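Local coordinates for EvdO2 (Micromonospora carbonacea, PDB 4XAC), which probably acts as a non-haem iron, 2-oxoglutarate-dependent oxygenase of the phytanoyl-CoA dioxygenase family in the biosynthesis of the antibiotic everninomicin, at residues Ala115-Pro120 with Pro225-Val230; Pro127-Glu132 with Thr213-Gly218; Arg142-Trp147 with Leu231-Ala236. All coordinates share one frame; numbering follows the deposited sequence.

In the fold
The first segments come in the order 115-120, 127-132, 142-147, and their partners in the order 213-218, 225-230, 231-236. The chain therefore closes contact 2 first, with an 80-residue loop between its segments. Contact 1 closes next and encloses contact 2. Contact 3 closes last and crosses both. Contacts 1 and 3 share strand 226-234, which lies between strands 110-118 and 139-149 in the larger antiparallel sheet. Contact 2 brings the loop after strand 126-127 to strand 215-217 of the smaller sheet and carries the metal site. All three contacts touch 2-oxoglutarate, which lies between the two sheets of the cupin fold.

Contact 1: Ala115-Pro120 with Pro225-Val230; sequences AILKPP and PRRAYV. With AKG (2-oxoglutaric acid), chain D.
I116 and A228 are a hydrogen-bonded antiparallel pair. I116 N gives a bond to A228 O at 3.0 Å, and A228 N returns one to I116 O at 2.9 Å. K118 and R226 pair the same way, with R226 N 2.8 Å from K118 O. Between these pairs L117 and R227 form a non-hydrogen-bonded pair. Their side chains run alongside each other, and L117 CD1 rests on R227 CG at 3.9 Å. Past the strands, P120 packs against P225, with P120 CD 3.8 Å from P225 CB. The face of I116 and K118 looks to the ligand. I116 holds CG1 anti to the carbonyl carbon (chi1 -51°) and extends CD1 to 3.4 Å from O3 of 2-oxoglutarate. K118 NZ stays 3.7 Å from O4 of the same carboxylate, so its attraction is probably electrostatic. Helix 32-45 packs on the face of L117 and R227, where Y42 OH also bonds A228 O. The R227 guanidinium forms a salt bridge to D151. The pairing belongs to the antiparallel core of the double-stranded beta-helix (cupin) fold, here lining the distal-carboxylate end of the 2-oxoglutarate pocket.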
loop_
_atom_site.group_PDB
_atom_site.type_symbol
_atom_site.label_atom_id
_atom_site.label_comp_id
_atom_site.label_asym_id
_atom_site.label_seq_id
_atom_site.Cartn_x
_atom_site.Cartn_y
_atom_site.Cartn_z
ATOM N N ALA A 115 -0.225 7.862 -0.617
ATOM C CA ALA A 115 -0.377 8.078 0.813
ATOM C C ALA A 115 -1.761 7.670 1.236
ATOM O O ALA A 115 -2.745 7.903 0.513
ATOM C CB ALA A 115 -0.112 9.522 1.178
ATOM N N ILE A 116 -1.822 7.056 2.413
ATOM C CA ILE A 116 -3.075 6.605 2.983
ATOM C C ILE A 116 -3.153 7.034 4.440
ATOM O O ILE A 116 -2.149 7.034 5.169
ATOM C CB ILE A 116 -3.231 5.076 2.887
ATOM C CG1 ILE A 116 -2.987 4.595 1.461
ATOM C CG2 ILE A 116 -4.619 4.657 3.337
ATOM C CD1 ILE A 116 -2.925 3.098 1.335
ATOM N N LEU A 117 -4.353 7.426 4.851
ATOM C CA LEU A 117 -4.637 7.719 6.237
ATOM C C LEU A 117 -5.941 7.021 6.592
ATOM O O LEU A 117 -6.966 7.282 5.975
ATOM C CB LEU A 117 -4.733 9.232 6.479
ATOM C CG LEU A 117 -4.887 9.739 7.917
ATOM C CD1 LEU A 117 -4.218 11.094 8.081
ATOM C CD2 LEU A 117 -6.349 9.846 8.313
ATOM N N LYS A 118 -5.879 6.087 7.535
ATOM C CA LYS A 118 -7.089 5.548 8.149
ATOM C C LYS A 118 -7.362 6.370 9.386
ATOM O O LYS A 118 -6.633 6.251 10.372
ATOM C CB LYS A 118 -6.943 4.068 8.514
ATOM C CG LYS A 118 -7.020 3.105 7.330
ATOM C CD LYS A 118 -7.290 1.676 7.810
ATOM C CE LYS A 118 -8.596 1.107 7.252
ATOM N NZ LYS A 118 -8.472 0.514 5.879
ATOM N N PRO A 119 -8.414 7.204 9.338
ATOM C CA PRO A 119 -8.829 8.038 10.469
ATOM C C PRO A 119 -9.191 7.189 11.689
ATOM O O PRO A 119 -9.493 6.003 11.549
ATOM C CB PRO A 119 -10.067 8.768 9.939
ATOM C CG PRO A 119 -9.990 8.649 8.452
ATOM C CD PRO A 119 -9.336 7.333 8.197
ATOM N N PRO A 120 -9.137 7.787 12.885
ATOM C CA PRO A 120 -9.664 7.123 14.082
ATOM C C PRO A 120 -11.075 6.591 13.863
ATOM O O PRO A 120 -11.906 7.266 13.245
ATOM C CB PRO A 120 -9.659 8.241 15.133
ATOM C CG PRO A 120 -8.545 9.144 14.706
ATOM C CD PRO A 120 -8.460 9.059 13.197
ATOM N N PRO A 225 -5.133 7.987 14.351
ATOM C CA PRO A 225 -5.042 7.744 12.907
ATOM C C PRO A 225 -3.894 6.804 12.569
ATOM O O PRO A 225 -2.892 6.779 13.281
ATOM C CB PRO A 225 -4.790 9.137 12.333
ATOM C CG PRO A 225 -4.054 9.842 13.419
ATOM C CD PRO A 225 -4.659 9.336 14.710
ATOM N N ARG A 226 -4.049 6.023 11.503
ATOM C CA ARG A 226 -2.962 5.177 11.070
ATOM C C ARG A 226 -2.534 5.579 9.658
ATOM O O ARG A 226 -3.280 5.466 8.680
ATOM C CB ARG A 226 -3.368 3.712 11.166
ATOM C CG ARG A 226 -4.000 3.379 12.526
ATOM C CD ARG A 226 -3.053 3.636 13.705
ATOM N NE ARG A 226 -3.717 3.440 14.991
ATOM C CZ ARG A 226 -3.080 3.138 16.117
ATOM N NH1 ARG A 226 -1.761 2.990 16.113
ATOM N NH2 ARG A 226 -3.753 2.979 17.238
ATOM N N ARG A 227 -1.308 6.099 9.587
ATOM C CA ARG A 227 -0.785 6.679 8.350
ATOM C C ARG A 227 0.211 5.767 7.683
ATOM O O ARG A 227 1.143 5.281 8.337
ATOM C CB ARG A 227 -0.123 8.024 8.635
ATOM C CG ARG A 227 -1.067 9.079 9.205
ATOM C CD ARG A 227 -0.301 10.222 9.863
ATOM N NE ARG A 227 0.240 9.841 11.168
ATOM C CZ ARG A 227 0.867 10.674 11.992
ATOM N NH1 ARG A 227 1.046 11.948 11.652
ATOM N NH2 ARG A 227 1.316 10.232 13.160
ATOM N N ALA A 228 0.017 5.522 6.388
ATOM C CA ALA A 228 0.973 4.701 5.651
ATOM C C ALA A 228 1.417 5.460 4.431
ATOM O O ALA A 228 0.642 6.225 3.828
ATOM C CB ALA A 228 0.376 3.363 5.254
ATOM N N TYR A 229 2.674 5.243 4.077
ATOM C CA TYR A 229 3.275 5.858 2.921
ATOM C C TYR A 229 3.732 4.714 2.031
ATOM O O TYR A 229 4.541 3.888 2.454
ATOM C CB TYR A 229 4.438 6.759 3.333
ATOM C CG TYR A 229 5.245 7.301 2.180
ATOM C CD1 TYR A 229 4.623 7.903 1.094
ATOM C CD2 TYR A 229 6.636 7.231 2.184
ATOM C CE1 TYR A 229 5.362 8.410 0.038
ATOM C CE2 TYR A 229 7.379 7.735 1.135
ATOM C CZ TYR A 229 6.739 8.326 0.073
ATOM O OH TYR A 229 7.478 8.829 -0.966
ATOM N N VAL A 230 3.171 4.626 0.833
ATOM C CA VAL A 230 3.452 3.479 -0.020
ATOM C C VAL A 230 4.307 3.907 -1.195
ATOM O O VAL A 230 4.024 4.912 -1.836
ATOM C CB VAL A 230 2.165 2.817 -0.534
ATOM C CG1 VAL A 230 2.489 1.498 -1.235
ATOM C CG2 VAL A 230 1.199 2.564 0.628
HETATM C C1 AKG D . -1.624 -1.475 -0.908
HETATM O O1 AKG D . -0.639 -0.855 -0.416
HETATM O O2 AKG D . -1.550 -2.054 -2.020
HETATM C C2 AKG D . -2.922 -1.500 -0.175
HETATM O O5 AKG D . -3.908 -2.015 -0.696
HETATM C C3 AKG D . -3.012 -0.865 1.171
HETATM C C4 AKG D . -4.324 -0.910 1.885
HETATM C C5 AKG D . -4.452 -0.122 3.151
HETATM O O3 AKG D . -3.475 0.547 3.578
HETATM O O4 AKG D . -5.533 -0.125 3.801
#

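Contact 2: Pro127-Glu132 with Thr213-Gly218; sequences PWHQDE and TPHYAG. With NI (nickel (II) ion), chain B; AKG (2-oxoglutaric acid), chain D.
The W128 indole has Y216 CB over one face, a CH-pi contact 3.6 Å from the centroid of its five-membered ring. The two rings form an offset stack, with the Y216 centroid 4.9 Å from that same centroid and planes 26° apart. P214 O lies at the indole edge, and W128 N at the edge of the Y216 ring. W128 CE3 also meets P214 CB. With W128 cut back to an alanine, Y216 CB would probably lose the indole face that covers it, and a gap would open beside P214. The H129 ring has P127 O and the ligand's O5 in plane at its edge. The H215 ring has H129 O over one face and T213 O in plane at its edge.

H129 and H215 form a hydrogen-bonded antiparallel pair, so their side chains go to the same face. Both put CG between the backbone N and the carbonyl carbon, the crowded position (chi1 71° for H129 and 54° for H215). This turns the rings toward the metal and toward each other, and they meet obliquely. H129 ND1 donates to P127 O at 3.0 Å, and H215 ND1 to T213 O at 2.9 Å. These bonds fix the ring rotations and aim each NE2 at the nickel, 2.1 Å from both. D131 OD1 binds it at 2.0 Å, while its OD2 is hydrogen-bonded to H209.

The set is the facial triad of two histidines and one carboxylate. 2-Oxoglutarate chelates the metal through carboxylate O2 and keto O5, each 2.1 Å away, and a sixth donor atom, from outside the two segments, completes the coordination. Nickel probably stands in for the iron, where this chelation by 2-oxoglutarate precedes its oxidative decarboxylation in relatives.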
loop_
_atom_site.group_PDB
_atom_site.type_symbol
_atom_site.label_atom_id
_atom_site.label_comp_id
_atom_site.label_asym_id
_atom_site.label_seq_id
_atom_site.Cartn_x
_atom_site.Cartn_y
_atom_site.Cartn_z
ATOM N N PRO A 127 -10.937 -4.134 1.445
ATOM C CA PRO A 127 -11.326 -5.513 1.133
ATOM C C PRO A 127 -10.225 -6.276 0.416
ATOM O O PRO A 127 -9.372 -5.649 -0.201
ATOM C CB PRO A 127 -12.547 -5.332 0.218
ATOM C CG PRO A 127 -13.092 -3.971 0.579
ATOM C CD PRO A 127 -11.875 -3.145 0.882
ATOM N N TRP A 128 -10.244 -7.601 0.510
ATOM C CA TRP A 128 -9.280 -8.441 -0.209
ATOM C C TRP A 128 -9.180 -8.015 -1.666
ATOM O O TRP A 128 -10.189 -7.798 -2.315
ATOM C CB TRP A 128 -9.696 -9.910 -0.134
ATOM C CG TRP A 128 -9.403 -10.518 1.169
ATOM C CD1 TRP A 128 -10.287 -10.789 2.187
ATOM C CD2 TRP A 128 -8.121 -10.944 1.616
ATOM N NE1 TRP A 128 -9.614 -11.353 3.244
ATOM C CE2 TRP A 128 -8.283 -11.465 2.917
ATOM C CE3 TRP A 128 -6.840 -10.926 1.044
ATOM C CZ2 TRP A 128 -7.219 -11.965 3.656
ATOM C CZ3 TRP A 128 -5.776 -11.437 1.781
ATOM C CH2 TRP A 128 -5.975 -11.959 3.069
ATOM N N HIS A 129 -7.949 -7.874 -2.153
ATOM C CA HIS A 129 -7.690 -7.517 -3.538
ATOM C C HIS A 129 -6.242 -7.858 -3.885
ATOM O O HIS A 129 -5.409 -8.092 -3.003
ATOM C CB HIS A 129 -7.963 -6.011 -3.778
ATOM C CG HIS A 129 -6.945 -5.113 -3.132
ATOM N ND1 HIS A 129 -6.949 -4.837 -1.779
ATOM C CD2 HIS A 129 -5.864 -4.472 -3.644
ATOM C CE1 HIS A 129 -5.921 -4.055 -1.489
ATOM N NE2 HIS A 129 -5.241 -3.819 -2.601
ATOM N N GLN A 130 -5.958 -7.902 -5.185
ATOM C CA GLN A 130 -4.599 -7.929 -5.687
ATOM C C GLN A 130 -4.352 -6.632 -6.439
ATOM O O GLN A 130 -5.207 -6.167 -7.188
ATOM C CB GLN A 130 -4.373 -9.136 -6.606
ATOM C CG GLN A 130 -4.402 -10.458 -5.890
ATOM C CD GLN A 130 -4.753 -11.566 -6.848
ATOM O OE1 GLN A 130 -5.859 -11.593 -7.393
ATOM N NE2 GLN A 130 -3.797 -12.451 -7.109
ATOM N N ASP A 131 -3.192 -6.026 -6.228
ATOM C CA ASP A 131 -2.938 -4.734 -6.835
ATOM C C ASP A 131 -2.937 -4.853 -8.367
ATOM O O ASP A 131 -3.321 -3.924 -9.080
ATOM C CB ASP A 131 -1.607 -4.166 -6.312
ATOM C CG ASP A 131 -1.670 -3.830 -4.823
ATOM O OD1 ASP A 131 -2.789 -3.625 -4.307
ATOM O OD2 ASP A 131 -0.613 -3.782 -4.159
ATOM N N GLU A 132 -2.524 -6.010 -8.874
ATOM C CA GLU A 132 -2.529 -6.200 -10.323
ATOM C C GLU A 132 -3.950 -6.173 -10.908
ATOM O O GLU A 132 -4.131 -5.912 -12.103
ATOM C CB GLU A 132 -1.814 -7.511 -10.685
ATOM C CG GLU A 132 -1.618 -7.676 -12.194
ATOM C CD GLU A 132 -0.745 -8.849 -12.554
ATOM O OE1 GLU A 132 -0.018 -9.354 -11.674
ATOM O OE2 GLU A 132 -0.795 -9.273 -13.724
ATOM N N THR A 213 0.145 -10.582 -4.896
ATOM C CA THR A 213 -0.189 -11.111 -3.562
ATOM C C THR A 213 -1.509 -10.548 -3.015
ATOM O O THR A 213 -1.637 -9.325 -2.852
ATOM C CB THR A 213 0.932 -10.785 -2.565
ATOM O OG1 THR A 213 2.183 -11.220 -3.116
ATOM C CG2 THR A 213 0.686 -11.465 -1.218
ATOM N N PRO A 214 -2.503 -11.419 -2.745
ATOM C CA PRO A 214 -3.750 -10.867 -2.196
ATOM C C PRO A 214 -3.520 -10.270 -0.815
ATOM O O PRO A 214 -2.757 -10.821 -0.011
ATOM C CB PRO A 214 -4.702 -12.080 -2.127
ATOM C CG PRO A 214 -4.133 -13.074 -3.099
ATOM C CD PRO A 214 -2.615 -12.855 -3.060
ATOM N N HIS A 215 -4.144 -9.125 -0.570
ATOM C CA HIS A 215 -4.068 -8.502 0.743
ATOM C C HIS A 215 -5.343 -7.757 1.119
ATOM O O HIS A 215 -6.190 -7.431 0.270
ATOM C CB HIS A 215 -2.848 -7.564 0.836
ATOM C CG HIS A 215 -2.777 -6.537 -0.253
ATOM N ND1 HIS A 215 -2.369 -6.835 -1.536
ATOM C CD2 HIS A 215 -3.033 -5.209 -0.239
ATOM C CE1 HIS A 215 -2.394 -5.735 -2.268
ATOM N NE2 HIS A 215 -2.792 -4.734 -1.506
ATOM N N TYR A 216 -5.448 -7.495 2.418
ATOM C CA TYR A 216 -6.643 -6.967 3.062
ATOM C C TYR A 216 -6.184 -6.095 4.220
ATOM O O TYR A 216 -5.137 -6.382 4.822
ATOM C CB TYR A 216 -7.517 -8.129 3.556
ATOM C CG TYR A 216 -8.527 -7.782 4.621
ATOM C CD1 TYR A 216 -8.189 -7.818 5.978
ATOM C CD2 TYR A 216 -9.830 -7.471 4.283
ATOM C CE1 TYR A 216 -9.116 -7.523 6.957
ATOM C CE2 TYR A 216 -10.768 -7.164 5.262
ATOM C CZ TYR A 216 -10.397 -7.198 6.594
ATOM O OH TYR A 216 -11.310 -6.903 7.577
ATOM N N ALA A 217 -6.938 -5.041 4.536
ATOM C CA ALA A 217 -6.662 -4.277 5.750
ATOM C C ALA A 217 -7.936 -4.122 6.562
ATOM O O ALA A 217 -8.980 -3.748 6.027
ATOM C CB ALA A 217 -6.062 -2.905 5.416
ATOM N N GLY A 218 -7.855 -4.414 7.856
ATOM C CA GLY A 218 -9.009 -4.274 8.717
ATOM C C GLY A 218 -9.362 -2.822 8.980
ATOM O O GLY A 218 -8.624 -1.917 8.589
HETATM NI NI NI B . -3.348 -2.960 -2.453
HETATM C C1 AKG D . -1.624 -1.475 -0.908
HETATM O O1 AKG D . -0.639 -0.855 -0.416
HETATM O O2 AKG D . -1.550 -2.054 -2.020
HETATM C C2 AKG D . -2.922 -1.500 -0.175
HETATM O O5 AKG D . -3.908 -2.015 -0.696
HETATM C C3 AKG D . -3.012 -0.865 1.171
HETATM C C4 AKG D . -4.324 -0.910 1.885
HETATM C C5 AKG D . -4.452 -0.122 3.151
HETATM O O3 AKG D . -3.475 0.547 3.578
HETATM O O4 AKG D . -5.533 -0.125 3.801
#

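Contact 3: Arg142-Trp147 with Leu231-Ala236. With AKG (2-oxoglutaric acid), chain D.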
loop_
_atom_site.group_PDB
_atom_site.type_symbol
_atom_site.label_atom_id
_atom_site.label_comp_id
_atom_site.label_asym_id
_atom_site.label_seq_id
_atom_site.Cartn_x
_atom_site.Cartn_y
_atom_site.Cartn_z
ATOM N N ARG A 142 6.432 -6.505 -13.820
ATOM C CA ARG A 142 6.872 -7.028 -12.527
ATOM C C ARG A 142 6.978 -5.875 -11.562
ATOM O O ARG A 142 7.488 -4.813 -11.917
ATOM C CB ARG A 142 8.229 -7.716 -12.634
ATOM C CG ARG A 142 8.237 -8.972 -13.471
ATOM C CD ARG A 142 9.616 -9.590 -13.438
ATOM N NE ARG A 142 10.056 -9.862 -12.069
ATOM C CZ ARG A 142 11.278 -9.609 -11.607
ATOM N NH1 ARG A 142 12.196 -9.073 -12.404
ATOM N NH2 ARG A 142 11.583 -9.898 -10.349
ATOM N N GLY A 143 6.526 -6.065 -10.333
ATOM C CA GLY A 143 6.587 -4.960 -9.403
ATOM C C GLY A 143 6.167 -5.323 -8.011
ATOM O O GLY A 143 5.696 -6.433 -7.741
ATOM N N LEU A 144 6.342 -4.358 -7.120
ATOM C CA LEU A 144 5.972 -4.547 -5.740
ATOM C C LEU A 144 5.623 -3.210 -5.111
ATOM O O LEU A 144 5.849 -2.141 -5.697
ATOM C CB LEU A 144 7.121 -5.254 -4.979
ATOM C CG LEU A 144 8.537 -4.659 -5.010
ATOM C CD1 LEU A 144 8.626 -3.370 -4.185
ATOM C CD2 LEU A 144 9.561 -5.664 -4.488
ATOM N N SER A 145 5.062 -3.276 -3.912
ATOM C CA SER A 145 4.734 -2.094 -3.138
ATOM C C SER A 145 5.435 -2.170 -1.794
ATOM O O SER A 145 5.465 -3.230 -1.198
ATOM C CB SER A 145 3.222 -1.984 -2.936
ATOM O OG SER A 145 2.585 -1.829 -4.195
ATOM N N ILE A 146 5.991 -1.051 -1.329
ATOM C CA ILE A 146 6.575 -0.975 0.021
ATOM C C ILE A 146 5.734 -0.036 0.878
ATOM O O ILE A 146 5.719 1.180 0.678
ATOM C CB ILE A 146 8.052 -0.498 0.005
ATOM C CG1 ILE A 146 8.909 -1.501 -0.762
ATOM C CG2 ILE A 146 8.599 -0.386 1.446
ATOM C CD1 ILE A 146 10.334 -0.983 -1.156
ATOM N N TRP A 147 5.009 -0.642 1.811
ATOM C CA TRP A 147 4.031 0.035 2.654
ATOM C C TRP A 147 4.699 0.390 3.974
ATOM O O TRP A 147 4.848 -0.470 4.829
ATOM C CB TRP A 147 2.831 -0.914 2.852
ATOM C CG TRP A 147 1.527 -0.448 3.487
ATOM C CD1 TRP A 147 0.380 -0.039 2.827
ATOM C CD2 TRP A 147 1.177 -0.510 4.883
ATOM N NE1 TRP A 147 -0.625 0.218 3.742
ATOM C CE2 TRP A 147 -0.168 -0.069 5.000
ATOM C CE3 TRP A 147 1.871 -0.870 6.046
ATOM C CZ2 TRP A 147 -0.821 0.020 6.234
ATOM C CZ3 TRP A 147 1.207 -0.778 7.277
ATOM C CH2 TRP A 147 -0.114 -0.334 7.355
ATOM N N LEU A 231 5.373 3.156 -1.446
ATOM C CA LEU A 231 6.187 3.359 -2.626
ATOM C C LEU A 231 6.045 2.152 -3.531
ATOM O O LEU A 231 6.275 1.012 -3.105
ATOM C CB LEU A 231 7.655 3.566 -2.255
ATOM C CG LEU A 231 8.008 4.911 -1.641
ATOM C CD1 LEU A 231 9.468 4.861 -1.131
ATOM C CD2 LEU A 231 7.822 6.027 -2.674
ATOM N N VAL A 232 5.666 2.409 -4.771
ATOM C CA VAL A 232 5.481 1.366 -5.770
ATOM C C VAL A 232 6.637 1.365 -6.747
ATOM O O VAL A 232 6.963 2.408 -7.283
ATOM C CB VAL A 232 4.179 1.579 -6.539
ATOM C CG1 VAL A 232 4.010 0.512 -7.620
ATOM C CG2 VAL A 232 3.009 1.586 -5.563
ATOM N N PHE A 233 7.244 0.199 -6.961
ATOM C CA PHE A 233 8.352 0.026 -7.901
ATOM C C PHE A 233 8.007 -1.048 -8.921
ATOM O O PHE A 233 7.539 -2.138 -8.559
ATOM C CB PHE A 233 9.651 -0.352 -7.159
ATOM C CG PHE A 233 10.157 0.724 -6.233
ATOM C CD1 PHE A 233 9.823 0.709 -4.884
ATOM C CD2 PHE A 233 10.950 1.759 -6.716
ATOM C CE1 PHE A 233 10.271 1.706 -4.032
ATOM C CE2 PHE A 233 11.400 2.763 -5.864
ATOM C CZ PHE A 233 11.063 2.729 -4.520
ATOM N N MET A 234 8.260 -0.766 -10.197
ATOM C CA MET A 234 7.833 -1.686 -11.238
ATOM C C MET A 234 8.708 -1.616 -12.464
ATOM O O MET A 234 9.312 -0.584 -12.765
ATOM C CB MET A 234 6.385 -1.389 -11.636
ATOM C CG MET A 234 6.212 -0.030 -12.251
ATOM S SD MET A 234 4.481 0.466 -12.238
ATOM C CE MET A 234 4.582 2.035 -13.098
ATOM N N SER A 235 8.747 -2.727 -13.186
ATOM C CA SER A 235 9.400 -2.781 -14.493
ATOM C C SER A 235 8.608 -2.059 -15.563
ATOM O O SER A 235 7.417 -1.776 -15.401
ATOM C CB SER A 235 9.574 -4.226 -14.925
ATOM O OG SER A 235 8.309 -4.752 -15.290
ATOM N N ALA A 236 9.274 -1.789 -16.679
ATOM C CA ALA A 236 8.595 -1.382 -17.897
ATOM C C ALA A 236 7.583 -2.462 -18.301
ATOM O O ALA A 236 7.737 -3.630 -17.942
ATOM C CB ALA A 236 9.606 -1.142 -19.008
HETATM C C1 AKG D . -1.624 -1.475 -0.908
HETATM O O1 AKG D . -0.639 -0.855 -0.416
HETATM O O2 AKG D . -1.550 -2.054 -2.020
HETATM C C2 AKG D . -2.922 -1.500 -0.175
HETATM O O5 AKG D . -3.908 -2.015 -0.696
HETATM C C3 AKG D . -3.012 -0.865 1.171
HETATM C C4 AKG D . -4.324 -0.910 1.885
HETATM C C5 AKG D . -4.452 -0.122 3.151
HETATM O O3 AKG D . -3.475 0.547 3.578
HETATM O O4 AKG D . -5.533 -0.125 3.801
#
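Residues G143 to I146 pair with L231 to M234 in the major antiparallel sheet of the double-stranded beta-helix, the cupin core, one face of which looks to the bound nickel and 2-oxoglutarate. The strands run 163° apart in direction. L144 and F233 form one hydrogen-bonded pair, with L144 N 2.9 Å from F233 O. I146 and L231 form the next, and I146 N comes within 2.7 Å of L231 O. Further along, S235 N bonds R142 O. The R142 N in turn gives a bond to S235 OG at 3.0 Å, and that hydroxyl donates to A236 O from above the carbonyl plane. The serine thus ties the two chain segments together beyond the L144-F233 pair.

G143 and M234 come close, with CA atoms 4.0 Å apart. A side chain on G143 would run into F233 O, so the approach depends on there being none. L144, L231 and F233 pack against helix 89-102, and I146 lies on the same face. There I146 CD1 meets F233 CE1 at 3.9 Å, and L144 CD1 sits at the edge of the same ring. F101 of the helix touches L144, and R95 and A98 touch F233.

The other face, with S145 and V232, looks to the metal site. S145 OG touches V232 CG2 at 3.7 Å, and the S145 side chain is about 6 Å from the nickel. S145 also packs on H209 and on D131, a metal ligand.

W147 continues the strand beyond the pairs. It carries CG anti to the backbone N (chi1 -170°), and its indole edge is turned to the cosubstrate. W147 NE1 donates to 2-oxoglutarate O3 at 2.9 Å, with the oxygen in the plane of the ring.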